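Long-range contacts in snaclec convulxin subunit alpha (Crotalus durissus, PDB 1UMR), which activates platelets as a snake venom lectin by binding the platelet collagen receptor glycoprotein VI: residues 66-72 and 104-110; 77-81 and 93-97; 21-27 and 121-127. All coordinates share one frame; numbering follows the deposited sequence.

Contact 1 of 3, residues 66-72 and 104-110; sequences SHVSIGL and CSLLKKE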
loop_
_atom_site.group_PDB
_atom_site.type_symbol
_atom_site.label_atom_id
_atom_site.label_comp_id
_atom_site.label_asym_id
_atom_site.label_seq_id
_atom_site.Cartn_x
_atom_site.Cartn_y
_atom_site.Cartn_z
ATOM N N SER A 66 -27.995 19.412 -46.729
ATOM C CA SER A 66 -27.236 19.810 -45.553
ATOM C C SER A 66 -26.931 18.642 -44.561
ATOM O O SER A 66 -26.425 18.837 -43.452
ATOM C CB SER A 66 -28.004 20.931 -44.854
ATOM O OG SER A 66 -29.261 20.406 -44.496
ATOM N N HIS A 67 -27.174 17.414 -44.979
ATOM C CA HIS A 67 -26.796 16.274 -44.159
ATOM C C HIS A 67 -25.942 15.302 -45.038
ATOM O O HIS A 67 -26.242 15.102 -46.238
ATOM C CB HIS A 67 -28.108 15.592 -43.717
ATOM C CG HIS A 67 -28.846 16.344 -42.665
ATOM N ND1 HIS A 67 -29.929 15.827 -42.011
ATOM C CD2 HIS A 67 -28.635 17.575 -42.140
ATOM C CE1 HIS A 67 -30.336 16.687 -41.095
ATOM N NE2 HIS A 67 -29.572 17.765 -41.164
ATOM N N VAL A 68 -24.890 14.699 -44.479
ATOM C CA VAL A 68 -24.079 13.733 -45.279
ATOM C C VAL A 68 -23.857 12.453 -44.497
ATOM O O VAL A 68 -23.406 12.471 -43.330
ATOM C CB VAL A 68 -22.723 14.335 -45.758
ATOM C CG1 VAL A 68 -22.084 13.472 -46.848
ATOM C CG2 VAL A 68 -22.967 15.661 -46.405
ATOM N N SER A 69 -24.206 11.342 -45.105
ATOM C CA SER A 69 -23.979 10.039 -44.423
ATOM C C SER A 69 -22.445 9.770 -44.198
ATOM O O SER A 69 -21.641 10.027 -45.083
ATOM C CB SER A 69 -24.581 8.906 -45.243
ATOM O OG SER A 69 -25.974 8.690 -44.985
ATOM N N ILE A 70 -22.049 9.258 -43.034
ATOM C CA ILE A 70 -20.737 8.625 -42.897
ATOM C C ILE A 70 -20.925 7.118 -42.429
ATOM O O ILE A 70 -22.064 6.592 -42.296
ATOM C CB ILE A 70 -19.903 9.355 -42.003
ATOM C CG1 ILE A 70 -20.480 9.152 -40.616
ATOM C CG2 ILE A 70 -19.848 10.852 -42.427
ATOM C CD1 ILE A 70 -19.942 9.993 -39.577
ATOM N N GLY A 71 -19.822 6.398 -42.278
ATOM C CA GLY A 71 -19.828 4.935 -42.362
ATOM C C GLY A 71 -19.994 4.285 -40.977
ATOM O O GLY A 71 -19.701 3.086 -40.800
ATOM N N LEU A 72 -20.484 5.026 -39.977
ATOM C CA LEU A 72 -20.615 4.396 -38.653
ATOM C C LEU A 72 -21.981 3.873 -38.456
ATOM O O LEU A 72 -23.036 4.592 -38.637
ATOM C CB LEU A 72 -20.319 5.398 -37.558
ATOM C CG LEU A 72 -19.019 5.406 -36.818
ATOM C CD1 LEU A 72 -19.103 6.556 -35.701
ATOM C CD2 LEU A 72 -18.590 4.040 -36.152
ATOM N N CYS A 104 -27.791 4.624 -37.797
ATOM C CA CYS A 104 -26.793 5.186 -38.693
ATOM C C CYS A 104 -26.176 6.504 -38.198
ATOM O O CYS A 104 -26.369 6.940 -37.015
ATOM C CB CYS A 104 -27.412 5.288 -40.092
ATOM S SG CYS A 104 -27.442 3.619 -40.615
ATOM N N SER A 105 -25.389 7.160 -39.062
ATOM C CA SER A 105 -24.768 8.435 -38.646
ATOM C C SER A 105 -24.469 9.378 -39.782
ATOM O O SER A 105 -24.497 9.010 -40.957
ATOM C CB SER A 105 -23.522 8.212 -37.848
ATOM O OG SER A 105 -22.686 7.524 -38.731
ATOM N N LEU A 106 -24.272 10.645 -39.415
ATOM C CA LEU A 106 -24.276 11.689 -40.392
ATOM C C LEU A 106 -23.490 12.942 -39.966
ATOM O O LEU A 106 -23.090 13.070 -38.790
ATOM C CB LEU A 106 -25.730 11.970 -40.774
ATOM C CG LEU A 106 -26.712 13.040 -40.279
ATOM C CD1 LEU A 106 -28.083 12.487 -40.412
ATOM C CD2 LEU A 106 -26.498 13.547 -38.931
ATOM N N LEU A 107 -23.145 13.798 -40.947
ATOM C CA LEU A 107 -22.617 15.139 -40.619
ATOM C C LEU A 107 -23.695 16.186 -41.026
ATOM O O LEU A 107 -24.435 15.979 -41.999
ATOM C CB LEU A 107 -21.385 15.383 -41.486
ATOM C CG LEU A 107 -19.905 15.019 -41.116
ATOM C CD1 LEU A 107 -19.645 14.317 -39.817
ATOM C CD2 LEU A 107 -19.134 14.390 -42.305
ATOM N N LYS A 108 -23.735 17.316 -40.341
ATOM C CA LYS A 108 -24.682 18.412 -40.574
ATOM C C LYS A 108 -24.016 19.668 -41.094
ATOM O O LYS A 108 -23.070 20.124 -40.480
ATOM C CB LYS A 108 -25.240 18.832 -39.176
ATOM C CG LYS A 108 -26.516 18.227 -38.851
ATOM C CD LYS A 108 -26.752 18.209 -37.403
ATOM C CE LYS A 108 -28.010 17.351 -37.161
ATOM N NZ LYS A 108 -28.915 17.935 -36.090
ATOM N N LYS A 109 -24.570 20.305 -42.120
ATOM C CA LYS A 109 -24.091 21.668 -42.491
ATOM C C LYS A 109 -24.132 22.613 -41.297
ATOM O O LYS A 109 -23.250 23.452 -41.118
ATOM C CB LYS A 109 -24.928 22.315 -43.597
ATOM C CG LYS A 109 -24.211 23.611 -44.209
ATOM C CD LYS A 109 -24.926 24.240 -45.538
ATOM C CE LYS A 109 -26.431 24.665 -45.378
ATOM N NZ LYS A 109 -26.847 25.998 -46.012
ATOM N N GLU A 110 -25.146 22.517 -40.462
ATOM C CA GLU A 110 -25.286 23.603 -39.477
ATOM C C GLU A 110 -24.220 23.531 -38.380
ATOM O O GLU A 110 -24.136 24.353 -37.506
ATOM C CB GLU A 110 -26.735 23.759 -39.008
ATOM C CG GLU A 110 -27.466 22.458 -38.899
ATOM C CD GLU A 110 -28.100 22.040 -40.184
ATOM O OE1 GLU A 110 -27.613 21.070 -40.818
ATOM O OE2 GLU A 110 -29.129 22.636 -40.519
HETATM O O HOH W 1 -26.783 8.131 -42.450
#
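The backbone O of Ser105 is gripped from two directions. Ile70 N donates to it at 3.2 Å, and a water donates to it at 2.9 Å. The same water is hydrogen-bonded to Ser69 OG, so it ties a side chain of one strand to the backbone of the other. Further along, Val68 and Leu107 form an antiparallel hydrogen-bonded pair. Val68 N reaches Leu107 O at 2.8 Å and Leu107 N reaches Val68 O at 2.7 Å. Lys109 N closes this end with a nearly straight bond to Ser66 O (169°).

Ser105 OG sits between its own backbone N and carbonyl carbon (chi1 61°). From there it donates to a lone pair of Leu72 O at 3.0 Å and also lies against Ile70 CG1. Ile70 and Leu107 cross at about a right angle, with Ile70 CG2 on Leu107 CD2 at 3.6 Å. On the other face, the His67 ring lies alongside Lys108, and His67 NE2 is 3.9 Å from Lys108 CG. Glu110 OE1 comes near the edge of this ring, in its plane, without bonding. Trp116 touches both Leu107 and Leu72. Leu72 also pairs with a strand of another chain, so the sheet continues across the interface. Strands 67-74 and 104-108 pair here in the three-stranded sheet that also holds strand 117-119, part of the C-type lectin fold.

Contact 2 of 3, residues 77-81 and 93-97; sequences KEKQC and YDNLL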
loop_
_atom_site.group_PDB
_atom_site.type_symbol
_atom_site.label_atom_id
_atom_site.label_comp_id
_atom_site.label_asym_id
_atom_site.label_seq_id
_atom_site.Cartn_x
_atom_site.Cartn_y
_atom_site.Cartn_z
ATOM N N LYS A 77 -28.465 -6.112 -32.959
ATOM C CA LYS A 77 -29.610 -6.577 -33.704
ATOM C C LYS A 77 -30.922 -6.106 -33.049
ATOM O O LYS A 77 -31.847 -5.865 -33.758
ATOM C CB LYS A 77 -29.502 -8.066 -33.805
ATOM C CG LYS A 77 -28.259 -8.475 -34.622
ATOM C CD LYS A 77 -28.101 -9.989 -34.717
ATOM C CE LYS A 77 -27.113 -10.404 -35.795
ATOM N NZ LYS A 77 -26.954 -11.867 -35.681
ATOM N N GLU A 78 -30.936 -5.911 -31.716
ATOM C CA GLU A 78 -32.036 -5.357 -30.943
ATOM C C GLU A 78 -32.320 -3.933 -31.449
ATOM O O GLU A 78 -31.446 -3.297 -31.985
ATOM C CB GLU A 78 -31.650 -5.264 -29.428
ATOM C CG GLU A 78 -30.854 -6.441 -28.838
ATOM C CD GLU A 78 -29.328 -6.231 -28.970
ATOM O OE1 GLU A 78 -28.779 -6.780 -29.932
ATOM O OE2 GLU A 78 -28.651 -5.512 -28.144
ATOM N N LYS A 79 -33.525 -3.440 -31.172
ATOM C CA LYS A 79 -34.056 -2.128 -31.543
ATOM C C LYS A 79 -33.309 -0.981 -31.018
ATOM O O LYS A 79 -33.126 0.006 -31.725
ATOM C CB LYS A 79 -35.540 -1.974 -31.120
ATOM C CG LYS A 79 -36.583 -2.675 -32.055
ATOM C CD LYS A 79 -38.014 -2.654 -31.558
ATOM C CE LYS A 79 -38.869 -3.338 -32.604
ATOM N NZ LYS A 79 -39.941 -4.071 -31.955
ATOM N N GLN A 80 -32.848 -1.092 -29.786
ATOM C CA GLN A 80 -32.042 -0.037 -29.207
ATOM C C GLN A 80 -31.147 -0.844 -28.308
ATOM O O GLN A 80 -31.290 -2.061 -28.333
ATOM C CB GLN A 80 -32.900 1.022 -28.482
ATOM C CG GLN A 80 -33.805 0.619 -27.256
ATOM C CD GLN A 80 -33.025 0.014 -26.131
ATOM O OE1 GLN A 80 -32.106 0.630 -25.628
ATOM N NE2 GLN A 80 -33.292 -1.255 -25.833
ATOM N N CYS A 81 -30.233 -0.229 -27.537
ATOM C CA CYS A 81 -29.055 -0.971 -27.081
ATOM C C CYS A 81 -28.962 -1.017 -25.588
ATOM O O CYS A 81 -27.993 -1.586 -25.059
ATOM C CB CYS A 81 -27.717 -0.361 -27.580
ATOM S SG CYS A 81 -27.585 -0.402 -29.340
ATOM N N TYR A 93 -38.455 -7.518 -24.185
ATOM C CA TYR A 93 -39.605 -7.110 -24.864
ATOM C C TYR A 93 -39.331 -5.597 -25.230
ATOM O O TYR A 93 -38.798 -4.855 -24.426
ATOM C CB TYR A 93 -40.790 -7.165 -23.864
ATOM C CG TYR A 93 -42.095 -6.627 -24.406
ATOM C CD1 TYR A 93 -42.405 -5.275 -24.301
ATOM C CD2 TYR A 93 -43.024 -7.475 -25.035
ATOM C CE1 TYR A 93 -43.616 -4.741 -24.871
ATOM C CE2 TYR A 93 -44.270 -6.986 -25.570
ATOM C CZ TYR A 93 -44.542 -5.647 -25.486
ATOM O OH TYR A 93 -45.714 -5.213 -26.044
ATOM N N ASP A 94 -39.823 -5.080 -26.348
ATOM C CA ASP A 94 -39.350 -3.765 -26.781
ATOM C C ASP A 94 -40.192 -3.214 -27.918
ATOM O O ASP A 94 -40.233 -3.819 -28.999
ATOM C CB ASP A 94 -37.889 -3.869 -27.323
ATOM C CG ASP A 94 -37.304 -2.513 -27.611
ATOM O OD1 ASP A 94 -38.061 -1.510 -27.781
ATOM O OD2 ASP A 94 -36.065 -2.351 -27.591
ATOM N N ASN A 95 -40.819 -2.057 -27.689
ATOM C CA ASN A 95 -41.908 -1.599 -28.549
ATOM C C ASN A 95 -41.511 -0.263 -29.082
ATOM O O ASN A 95 -42.414 0.577 -29.373
ATOM C CB ASN A 95 -43.153 -1.283 -27.723
ATOM C CG ASN A 95 -44.180 -2.377 -27.743
ATOM O OD1 ASN A 95 -43.880 -3.517 -28.113
ATOM N ND2 ASN A 95 -45.388 -2.083 -27.186
ATOM N N LEU A 96 -40.207 0.005 -29.076
ATOM C CA LEU A 96 -39.662 1.249 -29.681
ATOM C C LEU A 96 -40.016 1.289 -31.196
ATOM O O LEU A 96 -39.826 0.291 -31.893
ATOM C CB LEU A 96 -38.148 1.300 -29.591
ATOM C CG LEU A 96 -37.497 2.576 -30.105
ATOM C CD1 LEU A 96 -37.978 3.714 -29.224
ATOM C CD2 LEU A 96 -35.909 2.445 -30.016
ATOM N N LEU A 97 -40.544 2.434 -31.649
ATOM C CA LEU A 97 -41.036 2.688 -33.029
ATOM C C LEU A 97 -39.904 2.788 -34.025
ATOM O O LEU A 97 -38.834 3.415 -33.736
ATOM C CB LEU A 97 -41.798 4.033 -33.021
ATOM C CG LEU A 97 -43.275 4.137 -32.565
ATOM C CD1 LEU A 97 -43.784 5.571 -32.473
ATOM C CD2 LEU A 97 -44.260 3.200 -33.370
#
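Lys79 NZ donates to the backbone O of Asp94 at 3.0 Å, joining the two arms of the long loop between strands 67-74 and 104-108. In snaclecs this loop of the C-type lectin fold is extended and swapped with the partner subunit. The lysine chain runs straight as far as CE and bends at chi4 (145°), which turns NZ to the carbonyl. On the way, Lys79 CD passes 3.5 Å from Leu96 O. Lys79 CB lies 3.6 Å from Asp94 OD2, so the chain also brushes the carboxylate. The charged ends do not pair, because Lys79 NZ stays 5.2 Å from Asp94 OD1.

Gln80 adds a weak hydrogen bond from NE2 to Asp94 OD2, at 3.5 Å. Its amide plane is turned 42° from the carboxylate plane. The other end of the amide, OE1, accepts from Ser82 N, which helps to fix its rotation. The apolar part of Gln80 packs too: Gln80 CB lies 3.7 Å from Leu96 CD2, and the two side chains run nearly perpendicular.

Ile101 packs on both Lys79 and Leu96, while Val91 packs on Gln80. Cys81 is disulfide-bonded to another chain, the beta subunit, and backbone bonds from Cys81, Asn95 and Leu97 also reach another chain. Asp94 is itself held by an Asx turn: Leu96 N donates to Asp94 OD1 at 2.9 Å, nearly straight at 165°.

Contact 3 of 3, residues 21-27 and 121-127; sequences EEMNWED and CIGKIPF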
loop_
_atom_site.group_PDB
_atom_site.type_symbol
_atom_site.label_atom_id
_atom_site.label_comp_id
_atom_site.label_asym_id
_atom_site.label_seq_id
_atom_site.Cartn_x
_atom_site.Cartn_y
_atom_site.Cartn_z
ATOM N N GLU A 21 -26.352 12.963 -54.237
ATOM C CA GLU A 21 -27.424 12.076 -54.688
ATOM C C GLU A 21 -28.018 11.574 -53.379
ATOM O O GLU A 21 -27.270 11.327 -52.410
ATOM C CB GLU A 21 -26.872 10.805 -55.322
ATOM C CG GLU A 21 -27.305 10.483 -56.728
ATOM C CD GLU A 21 -26.070 10.527 -57.607
ATOM O OE1 GLU A 21 -25.845 11.641 -58.146
ATOM O OE2 GLU A 21 -25.300 9.489 -57.702
ATOM N N GLU A 22 -29.329 11.385 -53.338
ATOM C CA GLU A 22 -29.978 11.125 -52.067
ATOM C C GLU A 22 -30.212 9.615 -51.889
ATOM O O GLU A 22 -30.868 9.005 -52.718
ATOM C CB GLU A 22 -31.309 11.815 -52.098
ATOM C CG GLU A 22 -31.216 13.235 -51.635
ATOM C CD GLU A 22 -32.485 14.037 -51.927
ATOM O OE1 GLU A 22 -32.656 15.057 -51.216
ATOM O OE2 GLU A 22 -33.278 13.676 -52.849
ATOM N N MET A 23 -29.703 9.019 -50.807
ATOM C CA MET A 23 -29.681 7.586 -50.738
ATOM C C MET A 23 -29.725 7.214 -49.304
ATOM O O MET A 23 -29.390 8.013 -48.478
ATOM C CB MET A 23 -28.415 7.033 -51.347
ATOM C CG MET A 23 -28.530 6.766 -52.887
ATOM S SD MET A 23 -27.074 5.931 -53.462
ATOM C CE MET A 23 -27.008 6.256 -55.237
ATOM N N ASN A 24 -30.235 6.039 -48.985
ATOM C CA ASN A 24 -30.168 5.692 -47.592
ATOM C C ASN A 24 -28.839 5.043 -47.380
ATOM O O ASN A 24 -28.045 4.707 -48.335
ATOM C CB ASN A 24 -31.343 4.742 -47.171
ATOM C CG ASN A 24 -31.352 3.451 -47.950
ATOM O OD1 ASN A 24 -32.395 2.793 -48.102
ATOM N ND2 ASN A 24 -30.172 3.039 -48.396
ATOM N N TRP A 25 -28.620 4.824 -46.116
ATOM C CA TRP A 25 -27.313 4.439 -45.665
ATOM C C TRP A 25 -26.827 3.153 -46.350
ATOM O O TRP A 25 -25.717 3.056 -46.872
ATOM C CB TRP A 25 -27.284 4.371 -44.137
ATOM C CG TRP A 25 -25.940 4.231 -43.561
ATOM C CD1 TRP A 25 -25.175 5.186 -42.887
ATOM C CD2 TRP A 25 -25.190 3.024 -43.534
ATOM N NE1 TRP A 25 -24.000 4.605 -42.411
ATOM C CE2 TRP A 25 -23.990 3.276 -42.799
ATOM C CE3 TRP A 25 -25.449 1.712 -43.980
ATOM C CZ2 TRP A 25 -23.047 2.269 -42.558
ATOM C CZ3 TRP A 25 -24.494 0.709 -43.761
ATOM C CH2 TRP A 25 -23.312 0.977 -43.021
ATOM N N GLU A 26 -27.648 2.158 -46.418
ATOM C CA GLU A 26 -27.032 1.019 -47.009
ATOM C C GLU A 26 -26.942 1.136 -48.539
ATOM O O GLU A 26 -26.103 0.479 -49.186
ATOM C CB GLU A 26 -27.629 -0.286 -46.468
ATOM C CG GLU A 26 -28.685 -0.855 -47.362
ATOM C CD GLU A 26 -29.885 -1.529 -46.662
ATOM O OE1 GLU A 26 -30.946 -1.506 -47.340
ATOM O OE2 GLU A 26 -29.780 -2.057 -45.491
ATOM N N ASP A 27 -27.765 1.961 -49.156
ATOM C CA ASP A 27 -27.645 2.039 -50.613
ATOM C C ASP A 27 -26.385 2.806 -50.922
ATOM O O ASP A 27 -25.704 2.513 -51.882
ATOM C CB ASP A 27 -28.851 2.747 -51.249
ATOM C CG ASP A 27 -30.092 1.827 -51.335
ATOM O OD1 ASP A 27 -29.949 0.591 -51.261
ATOM O OD2 ASP A 27 -31.244 2.279 -51.486
ATOM N N CYS A 121 -31.380 5.009 -40.307
ATOM C CA CYS A 121 -30.809 4.425 -41.509
ATOM C C CYS A 121 -31.715 4.591 -42.743
ATOM O O CYS A 121 -31.230 4.448 -43.898
ATOM C CB CYS A 121 -30.473 2.956 -41.295
ATOM S SG CYS A 121 -29.235 2.865 -40.006
ATOM N N ILE A 122 -33.010 4.888 -42.548
ATOM C CA ILE A 122 -33.848 5.032 -43.772
ATOM C C ILE A 122 -33.907 6.415 -44.412
ATOM O O ILE A 122 -34.406 6.553 -45.479
ATOM C CB ILE A 122 -35.222 4.304 -43.689
ATOM C CG1 ILE A 122 -36.050 4.746 -42.496
ATOM C CG2 ILE A 122 -35.023 2.751 -43.726
ATOM C CD1 ILE A 122 -37.540 4.828 -42.830
ATOM N N GLY A 123 -33.290 7.435 -43.831
ATOM C CA GLY A 123 -33.272 8.713 -44.534
ATOM C C GLY A 123 -32.468 8.676 -45.840
ATOM O O GLY A 123 -31.449 7.994 -45.936
ATOM N N LYS A 124 -32.907 9.436 -46.834
ATOM C CA LYS A 124 -32.225 9.532 -48.134
ATOM C C LYS A 124 -31.367 10.827 -48.287
ATOM O O LYS A 124 -31.886 11.918 -48.512
ATOM C CB LYS A 124 -33.207 9.275 -49.304
ATOM C CG LYS A 124 -33.988 7.917 -49.137
ATOM C CD LYS A 124 -35.198 7.703 -50.139
ATOM C CE LYS A 124 -35.000 6.509 -51.142
ATOM N NZ LYS A 124 -34.639 5.070 -50.618
ATOM N N ILE A 125 -30.044 10.704 -48.090
ATOM C CA ILE A 125 -29.222 11.882 -48.153
ATOM C C ILE A 125 -27.938 11.658 -49.008
ATOM O O ILE A 125 -27.627 10.521 -49.419
ATOM C CB ILE A 125 -28.875 12.404 -46.771
ATOM C CG1 ILE A 125 -28.343 11.258 -45.893
ATOM C CG2 ILE A 125 -30.095 13.037 -46.079
ATOM C CD1 ILE A 125 -27.728 11.740 -44.595
ATOM N N PRO A 126 -27.252 12.773 -49.331
ATOM C CA PRO A 126 -25.943 12.691 -49.961
ATOM C C PRO A 126 -25.019 11.984 -48.965
ATOM O O PRO A 126 -25.419 11.758 -47.801
ATOM C CB PRO A 126 -25.545 14.158 -50.244
ATOM C CG PRO A 126 -26.496 15.001 -49.423
ATOM C CD PRO A 126 -27.688 14.166 -49.111
ATOM N N PHE A 127 -23.819 11.620 -49.433
ATOM C CA PHE A 127 -22.927 10.798 -48.670
ATOM C C PHE A 127 -21.530 10.968 -49.223
ATOM O O PHE A 127 -21.377 11.436 -50.408
ATOM C CB PHE A 127 -23.392 9.371 -48.795
ATOM C CG PHE A 127 -23.485 8.907 -50.175
ATOM C CD1 PHE A 127 -24.640 9.072 -50.881
ATOM C CD2 PHE A 127 -22.420 8.262 -50.793
ATOM C CE1 PHE A 127 -24.776 8.603 -52.204
ATOM C CE2 PHE A 127 -22.582 7.773 -52.095
ATOM C CZ PHE A 127 -23.803 7.972 -52.802
HETATM O O HOH W 2 -31.661 4.710 -51.067
HETATM O O HOH W 3 -30.328 2.108 -44.911
#
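Met23 and Phe127 cross obliquely in a Met-aromatic contact. CA and SD of Met23 are anti across CB-CG (chi2 -173°), which carries SD to 3.7 Å from Phe127 CE1. The sulfur lies 56° off the ring normal. The backbones of Met23 and Ile125 form an antiparallel hydrogen-bonded pair, Met23 N to Ile125 O at 2.9 Å and Ile125 N to Met23 O at 2.8 Å.

Asn24 and Lys124 run side by side, pointing the same way. A water accepts from Lys124 NZ and Asn24 N and donates to Asp27 OD2. It thus bridges Lys124 NZ and Asp27 OD2, 4.5 Å apart and beyond a salt bridge. Asn24 occupies the N-cap position, and its CB rests 3.3 Å from Cys121 O. That carbonyl takes a weak bond from Trp25 N, and a second water links it to Glu26 N. Cys121 SG lies oblique to the Trp25 five-membered ring, 5.5 Å from its centroid.

Here strand 22-23, paired with strand 125-131, leads into helix 25-35 of the C-type lectin domain. Ala28 and Cys32 of the helix touch Phe127, and Phe31 touches Met23. Strand 125-131 lies beside strand 14-20, and Leu41 of strand 40-41 packs on both Trp25 and Phe127.

Overall arrangement
Contacts 1 and 3 belong to the body of the domain, their centres 10 Å apart. Contact 1 is the more buried. Both use bridging waters; contact 3 adds sulfur-aromatic contacts and a water between Lys124 and Asp27. The Cys104-Cys121 disulfide joins them covalently, and Trp25 NE1 probably hydrogen-bonds to Ile70 O. Val68 also packs against Phe127. Contact 2 stands apart, its centre 22 to 23 Å from the other two, in the long loop between the paired strands of contact 1. It has no strand or helix and is held by side-chain bonds. All three reach another chain: contact 1 by sheet extension, contact 2 by a disulfide, contact 3 through packing of Trp25.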